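Side-chain contacts in endo-beta-mannanase (Rhizomucor miehei, PDB 4QP0), which probably hydrolyses internal beta-1,4-mannosidic linkages in mannans, galactomannans and glucomannans, as a secreted glycoside hydrolase of family 5: residues R177-G180 / P185-S188; W170-E175 / T196-E201; V215-E220 / D242-L247. All coordinates share one frame; numbering follows the deposited sequence.

How the interactions relate
Segment 170-175 takes in the last residues of strand 167-171 and the start of the long loop that leads to helix 192-209. Interaction 2 closes this whole excursion by packing 170-175 on helix segment 196-201. Interaction 1 is nested inside it, pinching the loop where 177-180 meets 185-188. The helix then leads into strand 214-216, which lies beside strand 167-171 in the barrel sheet. Interaction 3 follows in series and closes a second loop, between 215-220 and 242-247. Its centre is about 7 Å from that of interaction 2, and the paired strands join the two. A salt bridge from Arg-177 to Glu-220 links interaction 1 to interaction 3.

Interaction 1 (R177-G180 / P185-S188); sequences RCVG and PASS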
loop_
_atom_site.group_PDB
_atom_site.type_symbol
_atom_site.label_atom_id
_atom_site.label_comp_id
_atom_site.label_asym_id
_atom_site.label_seq_id
_atom_site.Cartn_x
_atom_site.Cartn_y
_atom_site.Cartn_z
ATOM N N ARG A 177 -3.364 9.301 8.326
ATOM C CA ARG A 177 -3.340 10.722 8.692
ATOM C C ARG A 177 -3.728 10.813 10.165
ATOM O O ARG A 177 -3.981 9.792 10.799
ATOM C CB ARG A 177 -4.316 11.552 7.847
ATOM C CG ARG A 177 -4.084 11.510 6.346
ATOM C CD ARG A 177 -4.927 12.555 5.640
ATOM N NE ARG A 177 -4.856 12.394 4.195
ATOM C CZ ARG A 177 -5.375 13.239 3.306
ATOM N NH1 ARG A 177 -6.012 14.334 3.700
ATOM N NH2 ARG A 177 -5.251 12.989 2.012
ATOM N N CYS A 178 -3.765 12.022 10.719
ATOM C CA CYS A 178 -4.347 12.194 12.053
ATOM C C CYS A 178 -5.871 12.109 11.968
ATOM O O CYS A 178 -6.522 11.634 12.900
ATOM C CB CYS A 178 -3.903 13.508 12.704
ATOM S SG CYS A 178 -2.261 13.457 13.471
ATOM N N VAL A 179 -6.421 12.553 10.835
ATOM C CA VAL A 179 -7.869 12.572 10.589
ATOM C C VAL A 179 -8.286 11.431 9.648
ATOM O O VAL A 179 -7.602 11.144 8.656
ATOM C CB VAL A 179 -8.317 13.928 9.987
ATOM C CG1 VAL A 179 -9.835 14.024 9.913
ATOM C CG2 VAL A 179 -7.756 15.092 10.793
ATOM N N GLY A 180 -9.418 10.797 9.962
ATOM C CA GLY A 180 -9.945 9.669 9.178
ATOM C C GLY A 180 -11.069 10.040 8.228
ATOM O O GLY A 180 -11.068 11.126 7.650
ATOM N N PRO A 185 -13.262 11.751 14.963
ATOM C CA PRO A 185 -12.423 12.943 14.793
ATOM C C PRO A 185 -11.011 12.783 15.365
ATOM O O PRO A 185 -10.714 11.767 15.996
ATOM C CB PRO A 185 -13.193 14.018 15.566
ATOM C CG PRO A 185 -13.887 13.263 16.653
ATOM C CD PRO A 185 -14.159 11.874 16.131
ATOM N N ALA A 186 -10.162 13.785 15.144
ATOM C CA ALA A 186 -8.774 13.767 15.614
ATOM C C ALA A 186 -8.585 14.587 16.884
ATOM O O ALA A 186 -9.191 15.645 17.037
ATOM C CB ALA A 186 -7.846 14.273 14.521
ATOM N N SER A 187 -7.741 14.095 17.787
ATOM C CA SER A 187 -7.400 14.803 19.028
ATOM C C SER A 187 -6.456 15.953 18.759
ATOM O O SER A 187 -5.781 15.982 17.733
ATOM C CB SER A 187 -6.695 13.868 20.013
ATOM O OG SER A 187 -7.577 12.901 20.526
ATOM N N SER A 188 -6.399 16.886 19.703
ATOM C CA SER A 188 -5.322 17.863 19.749
ATOM C C SER A 188 -4.003 17.141 20.038
ATOM O O SER A 188 -2.934 17.642 19.699
ATOM C CB SER A 188 -5.595 18.928 20.818
ATOM O OG SER A 188 -5.389 18.424 22.131
#
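The methyl group of Ala-186 is the point on which this small contact turns. Its CB lies 3.4 Å from Cys-178 O, over the face of the peptide group that joins Cys-178 to Val-179. The angle C-O-CB at the oxygen is about 105°, so the methyl sits beside and above the carbonyl rather than ahead of it. Two side chains complete the seat. Val-179 contributes one branch: CG2 packs 3.8 Å from Ala-186 CB. With chi1 at -172° this branch lies beside the valine's own backbone N and opposite its carbonyl carbon, while CG1 is turned off to the other side. Cys-178 adds its CB, at 4.4 Å from Ala-186 CB, while its SG is turned away into the disulfide with Cys-190.

The two backbones run in roughly opposite directions and come to 5.2 Å between Val-179 CA and Ala-186 CA, yet no hydrogen bond crosses between them. Van der Waals contact alone joins them directly, and only about 113 Å² of surface is buried, with Val-179 still exposed. What holds each segment in position lies further out. The side-chain amide of Asn-110 spans the first segment, accepting from Arg-177 N through OD1 and donating to Val-179 O through ND2. On the other side, Asp-130 OD2 receives Ser-187 N, and Pro-185 shares a backbone hydrogen bond with His-129. The disulfide closes the loop covalently, with Ala-186 between the two cysteines in the sequence.

This is a disulfide-closed loop of a TIM barrel, following strand 167-171 and preceding helix 192-209, at the C-terminal end of the strands where glycoside hydrolases of this fold carry their active site.

Interaction 2 (W170-E175 / T196-E201); sequences WEIANE and TAWIKE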
loop_
_atom_site.group_PDB
_atom_site.type_symbol
_atom_site.label_atom_id
_atom_site.label_comp_id
_atom_site.label_asym_id
_atom_site.label_seq_id
_atom_site.Cartn_x
_atom_site.Cartn_y
_atom_site.Cartn_z
ATOM N N TRP A 170 5.547 -6.019 3.682
ATOM C CA TRP A 170 4.395 -5.564 4.474
ATOM C C TRP A 170 4.252 -4.069 4.550
ATOM O O TRP A 170 5.238 -3.348 4.688
ATOM C CB TRP A 170 4.508 -6.097 5.894
ATOM C CG TRP A 170 4.687 -7.584 5.940
ATOM C CD1 TRP A 170 5.828 -8.287 6.298
ATOM C CD2 TRP A 170 3.692 -8.606 5.587
ATOM N NE1 TRP A 170 5.616 -9.644 6.204
ATOM C CE2 TRP A 170 4.353 -9.905 5.782
ATOM C CE3 TRP A 170 2.369 -8.579 5.156
ATOM C CZ2 TRP A 170 3.697 -11.108 5.548
ATOM C CZ3 TRP A 170 1.714 -9.798 4.930
ATOM C CH2 TRP A 170 2.362 -11.032 5.120
ATOM N N GLU A 171 3.015 -3.588 4.483
ATOM C CA GLU A 171 2.731 -2.192 4.761
ATOM C C GLU A 171 1.843 -2.100 5.983
ATOM O O GLU A 171 0.834 -2.807 6.081
ATOM C CB GLU A 171 2.049 -1.523 3.572
ATOM C CG GLU A 171 2.835 -1.617 2.281
ATOM C CD GLU A 171 2.484 -0.513 1.314
ATOM O OE1 GLU A 171 1.274 -0.262 1.089
ATOM O OE2 GLU A 171 3.431 0.111 0.790
ATOM N N ILE A 172 2.227 -1.221 6.906
ATOM C CA ILE A 172 1.524 -1.029 8.185
ATOM C C ILE A 172 0.042 -0.671 8.006
ATOM O O ILE A 172 -0.840 -1.381 8.497
ATOM C CB ILE A 172 2.214 0.055 9.051
ATOM C CG1 ILE A 172 3.617 -0.406 9.472
ATOM C CG2 ILE A 172 1.354 0.400 10.266
ATOM C CD1 ILE A 172 4.514 0.704 9.986
ATOM N N ALA A 173 -0.216 0.433 7.306
ATOM C CA ALA A 173 -1.567 0.912 7.074
ATOM C C ALA A 173 -1.646 1.748 5.806
ATOM O O ALA A 173 -0.660 2.345 5.378
ATOM C CB ALA A 173 -2.047 1.726 8.262
ATOM N N ASN A 174 -2.833 1.790 5.216
ATOM C CA ASN A 174 -3.074 2.596 4.034
ATOM C C ASN A 174 -3.345 4.054 4.397
ATOM O O ASN A 174 -4.261 4.357 5.166
ATOM C CB ASN A 174 -4.228 2.020 3.223
ATOM C CG ASN A 174 -4.422 2.733 1.915
ATOM O OD1 ASN A 174 -3.470 2.915 1.150
ATOM N ND2 ASN A 174 -5.657 3.144 1.640
ATOM N N GLU A 175 -2.502 4.935 3.861
ATOM C CA GLU A 175 -2.641 6.395 3.951
ATOM C C GLU A 175 -2.922 6.984 5.341
ATOM O O GLU A 175 -3.827 7.805 5.475
ATOM C CB GLU A 175 -3.700 6.884 2.947
ATOM C CG GLU A 175 -3.440 6.455 1.510
ATOM C CD GLU A 175 -4.439 7.033 0.526
ATOM O OE1 GLU A 175 -5.591 7.312 0.923
ATOM O OE2 GLU A 175 -4.072 7.204 -0.655
ATOM N N THR A 196 4.718 9.188 13.918
ATOM C CA THR A 196 6.012 8.564 13.653
ATOM C C THR A 196 6.376 7.496 14.688
ATOM O O THR A 196 6.896 6.434 14.325
ATOM C CB THR A 196 7.118 9.634 13.553
ATOM O OG1 THR A 196 6.855 10.468 12.416
ATOM C CG2 THR A 196 8.503 9.005 13.417
ATOM N N ALA A 197 6.101 7.769 15.962
ATOM C CA ALA A 197 6.383 6.804 17.030
ATOM C C ALA A 197 5.519 5.537 16.914
ATOM O O ALA A 197 5.995 4.427 17.136
ATOM C CB ALA A 197 6.229 7.455 18.399
ATOM N N TRP A 198 4.255 5.708 16.546
ATOM C CA TRP A 198 3.381 4.574 16.281
ATOM C C TRP A 198 3.885 3.769 15.118
ATOM O O TRP A 198 3.859 2.542 15.148
ATOM C CB TRP A 198 1.955 5.053 16.033
ATOM C CG TRP A 198 1.020 3.970 15.557
ATOM C CD1 TRP A 198 0.409 2.981 16.317
ATOM C CD2 TRP A 198 0.558 3.732 14.181
ATOM N NE1 TRP A 198 -0.374 2.171 15.533
ATOM C CE2 TRP A 198 -0.335 2.567 14.245
ATOM C CE3 TRP A 198 0.779 4.344 12.957
ATOM C CZ2 TRP A 198 -0.954 2.052 13.115
ATOM C CZ3 TRP A 198 0.140 3.824 11.826
ATOM C CH2 TRP A 198 -0.707 2.708 11.905
ATOM N N ILE A 199 4.375 4.454 14.089
ATOM C CA ILE A 199 4.961 3.789 12.915
ATOM C C ILE A 199 6.214 3.018 13.311
ATOM O O ILE A 199 6.477 1.939 12.779
ATOM C CB ILE A 199 5.334 4.806 11.814
ATOM C CG1 ILE A 199 4.079 5.501 11.259
ATOM C CG2 ILE A 199 6.169 4.151 10.714
ATOM C CD1 ILE A 199 3.196 4.628 10.387
ATOM N N LYS A 200 6.979 3.587 14.241
ATOM C CA LYS A 200 8.248 3.013 14.676
ATOM C C LYS A 200 8.045 1.634 15.301
ATOM O O LYS A 200 8.633 0.651 14.832
ATOM C CB LYS A 200 8.945 3.961 15.659
ATOM C CG LYS A 200 10.332 3.529 16.110
ATOM C CD LYS A 200 10.973 4.617 16.954
ATOM C CE LYS A 200 12.442 4.335 17.223
ATOM N NZ LYS A 200 12.618 3.318 18.292
ATOM N N GLU A 201 7.198 1.561 16.334
ATOM C CA GLU A 201 7.025 0.326 17.098
ATOM C C GLU A 201 6.266 -0.772 16.353
ATOM O O GLU A 201 6.551 -1.954 16.540
ATOM C CB GLU A 201 6.389 0.604 18.468
ATOM C CG GLU A 201 4.870 0.677 18.474
ATOM C CD GLU A 201 4.296 0.615 19.875
ATOM O OE1 GLU A 201 3.392 1.428 20.178
ATOM O OE2 GLU A 201 4.750 -0.238 20.675
#
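Ile-199 O, on helix 192-209, accepts a hydrogen bond from the hydroxyl of Ser-203 one turn later and is touched from the barrel side by Ile-172 CD1 at 3.6 Å. The same methyl also reaches Ile-199 CG2, at 3.9 Å, the two isoleucines meeting at a slant. Ile-172 thus uses both of its branches. While CG1 carries CD1 to the helix backbone, CG2, anti to the backbone N, meets the indole of Trp-198, coming to 3.5 Å from CH2 and 4.0 Å from both CZ2 and CZ3. In this (beta/alpha)8 barrel the contact seats helix 192-209 against the chain just beyond the end of strand 167-171, the strand that precedes it. Trp-198 leaves the helix obliquely, but with CG anti to its backbone N (chi1 172°) the six-membered ring swings in towards the strand end. Ala-173 CB then meets that ring at its edge, near the ring plane, 4.0 Å from CH2. All four residues are buried. Phe-142 of helix 136-151 packs on both Ile-172 and Trp-198, and Val-217 and Ile-250 lie against Ile-199.

Interaction 3 (V215-E220 / D242-L247); sequences VAVGDE and DAILAL
Val-217 and Ile-244 form a buried, apolar contact between the turn just beyond a barrel strand and the short helix that follows it in the chain. In the TIM barrel, strand 214-216 is hydrogen-bonded to strand 167-171, and helix 241-245 comes back over the turn that leaves its C-terminal end. The meeting is methyl to methyl: Val-217 CG2 lies 3.5 Å from Ile-244 CG2, tighter than usual for two carbons, and the side chains cross at about a right angle. Both residues direct their CB atoms at the opposite segment. The valine's chi1 of 176° places CG2 beside its own backbone N, on the flank that faces the helix.

Around this pair the core is continued by Ile-199 of helix 192-209 and by Ile-250, both of which touch Val-217. The turn after the valine is shaped at Gly-218, whose backbone angles (phi 95°, psi 23°) would press a CB against the carbonyl O of Val-217. Thr-254 OG1 bonds to Gly-218 N and, weakly, to Asp-219 OD1, joining the turn to strand 253-257. The other carboxylate oxygen, OD2, has a weak hydrogen bond with Gly-221 N. Ile-244 extends its CG1 branch towards this carboxylate, and its terminal CD1 stops 4.3 Å from Asp-219 OD2.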
loop_
_atom_site.group_PDB
_atom_site.type_symbol
_atom_site.label_atom_id
_atom_site.label_comp_id
_atom_site.label_asym_id
_atom_site.label_seq_id
_atom_site.Cartn_x
_atom_site.Cartn_y
_atom_site.Cartn_z
ATOM N N VAL A 215 9.586 -3.834 4.957
ATOM C CA VAL A 215 8.472 -3.170 5.615
ATOM C C VAL A 215 8.443 -1.720 5.153
ATOM O O VAL A 215 9.490 -1.084 5.042
ATOM C CB VAL A 215 8.580 -3.260 7.161
ATOM C CG1 VAL A 215 7.355 -2.657 7.840
ATOM C CG2 VAL A 215 8.740 -4.706 7.582
ATOM N N ALA A 216 7.241 -1.225 4.860
ATOM C CA ALA A 216 7.004 0.193 4.600
ATOM C C ALA A 216 5.745 0.643 5.334
ATOM O O ALA A 216 5.128 -0.149 6.045
ATOM C CB ALA A 216 6.887 0.453 3.111
ATOM N N VAL A 217 5.368 1.910 5.185
ATOM C CA VAL A 217 4.151 2.394 5.832
ATOM C C VAL A 217 2.945 2.216 4.928
ATOM O O VAL A 217 1.943 1.642 5.351
ATOM C CB VAL A 217 4.272 3.860 6.297
ATOM C CG1 VAL A 217 2.954 4.359 6.877
ATOM C CG2 VAL A 217 5.384 3.985 7.317
ATOM N N GLY A 218 3.057 2.699 3.687
ATOM C CA GLY A 218 1.940 2.727 2.743
ATOM C C GLY A 218 1.221 4.064 2.752
ATOM O O GLY A 218 0.050 4.143 2.374
ATOM N N ASP A 219 1.916 5.113 3.196
ATOM C CA ASP A 219 1.344 6.462 3.298
ATOM C C ASP A 219 1.349 7.186 1.965
ATOM O O ASP A 219 1.926 6.700 0.988
ATOM C CB ASP A 219 2.072 7.305 4.358
ATOM C CG ASP A 219 3.532 7.622 3.990
ATOM O OD1 ASP A 219 4.337 6.680 3.767
ATOM O OD2 ASP A 219 3.887 8.829 3.963
ATOM N N GLU A 220 0.713 8.356 1.939
ATOM C CA GLU A 220 0.633 9.177 0.734
ATOM C C GLU A 220 1.942 9.911 0.440
ATOM O O GLU A 220 2.141 10.419 -0.676
ATOM C CB GLU A 220 -0.527 10.169 0.835
ATOM C CG GLU A 220 -1.888 9.520 0.670
ATOM C CD GLU A 220 -2.978 10.216 1.466
ATOM O OE1 GLU A 220 -2.860 10.313 2.716
ATOM O OE2 GLU A 220 -3.966 10.653 0.836
ATOM N N ASP A 242 9.952 12.333 5.963
ATOM C CA ASP A 242 11.368 12.347 6.354
ATOM C C ASP A 242 11.651 11.502 7.600
ATOM O O ASP A 242 12.575 10.679 7.604
ATOM C CB ASP A 242 11.869 13.784 6.560
ATOM C CG ASP A 242 11.904 14.587 5.259
ATOM O OD1 ASP A 242 12.254 14.018 4.197
ATOM O OD2 ASP A 242 11.580 15.795 5.309
ATOM N N ALA A 243 10.853 11.693 8.648
ATOM C CA ALA A 243 11.070 10.961 9.890
ATOM C C ALA A 243 10.770 9.469 9.724
ATOM O O ALA A 243 11.358 8.636 10.424
ATOM C CB ALA A 243 10.259 11.561 11.039
ATOM N N ILE A 244 9.866 9.137 8.802
ATOM C CA ILE A 244 9.512 7.740 8.534
ATOM C C ILE A 244 10.658 7.033 7.819
ATOM O O ILE A 244 11.151 6.005 8.288
ATOM C CB ILE A 244 8.199 7.624 7.725
ATOM C CG1 ILE A 244 6.993 7.983 8.600
ATOM C CG2 ILE A 244 8.031 6.224 7.151
ATOM C CD1 ILE A 244 5.763 8.396 7.814
ATOM N N LEU A 245 11.093 7.598 6.695
ATOM C CA LEU A 245 12.204 7.048 5.927
ATOM C C LEU A 245 13.523 6.986 6.730
ATOM O O LEU A 245 14.422 6.225 6.399
ATOM C CB LEU A 245 12.385 7.857 4.641
ATOM C CG LEU A 245 13.089 7.170 3.473
ATOM C CD1 LEU A 245 12.294 5.956 3.025
ATOM C CD2 LEU A 245 13.299 8.139 2.312
ATOM N N ALA A 246 13.627 7.765 7.802
ATOM C CA ALA A 246 14.823 7.747 8.650
ATOM C C ALA A 246 14.852 6.587 9.649
ATOM O O ALA A 246 15.901 6.300 10.231
ATOM C CB ALA A 246 14.971 9.068 9.375
ATOM N N LEU A 247 13.707 5.935 9.850
ATOM C CA LEU A 247 13.616 4.776 10.741
ATOM C C LEU A 247 14.295 3.564 10.112
ATOM O O LEU A 247 14.040 3.227 8.947
ATOM C CB LEU A 247 12.153 4.432 11.051
ATOM C CG LEU A 247 11.247 5.443 11.759
ATOM C CD1 LEU A 247 9.809 4.933 11.775
ATOM C CD2 LEU A 247 11.737 5.716 13.172
#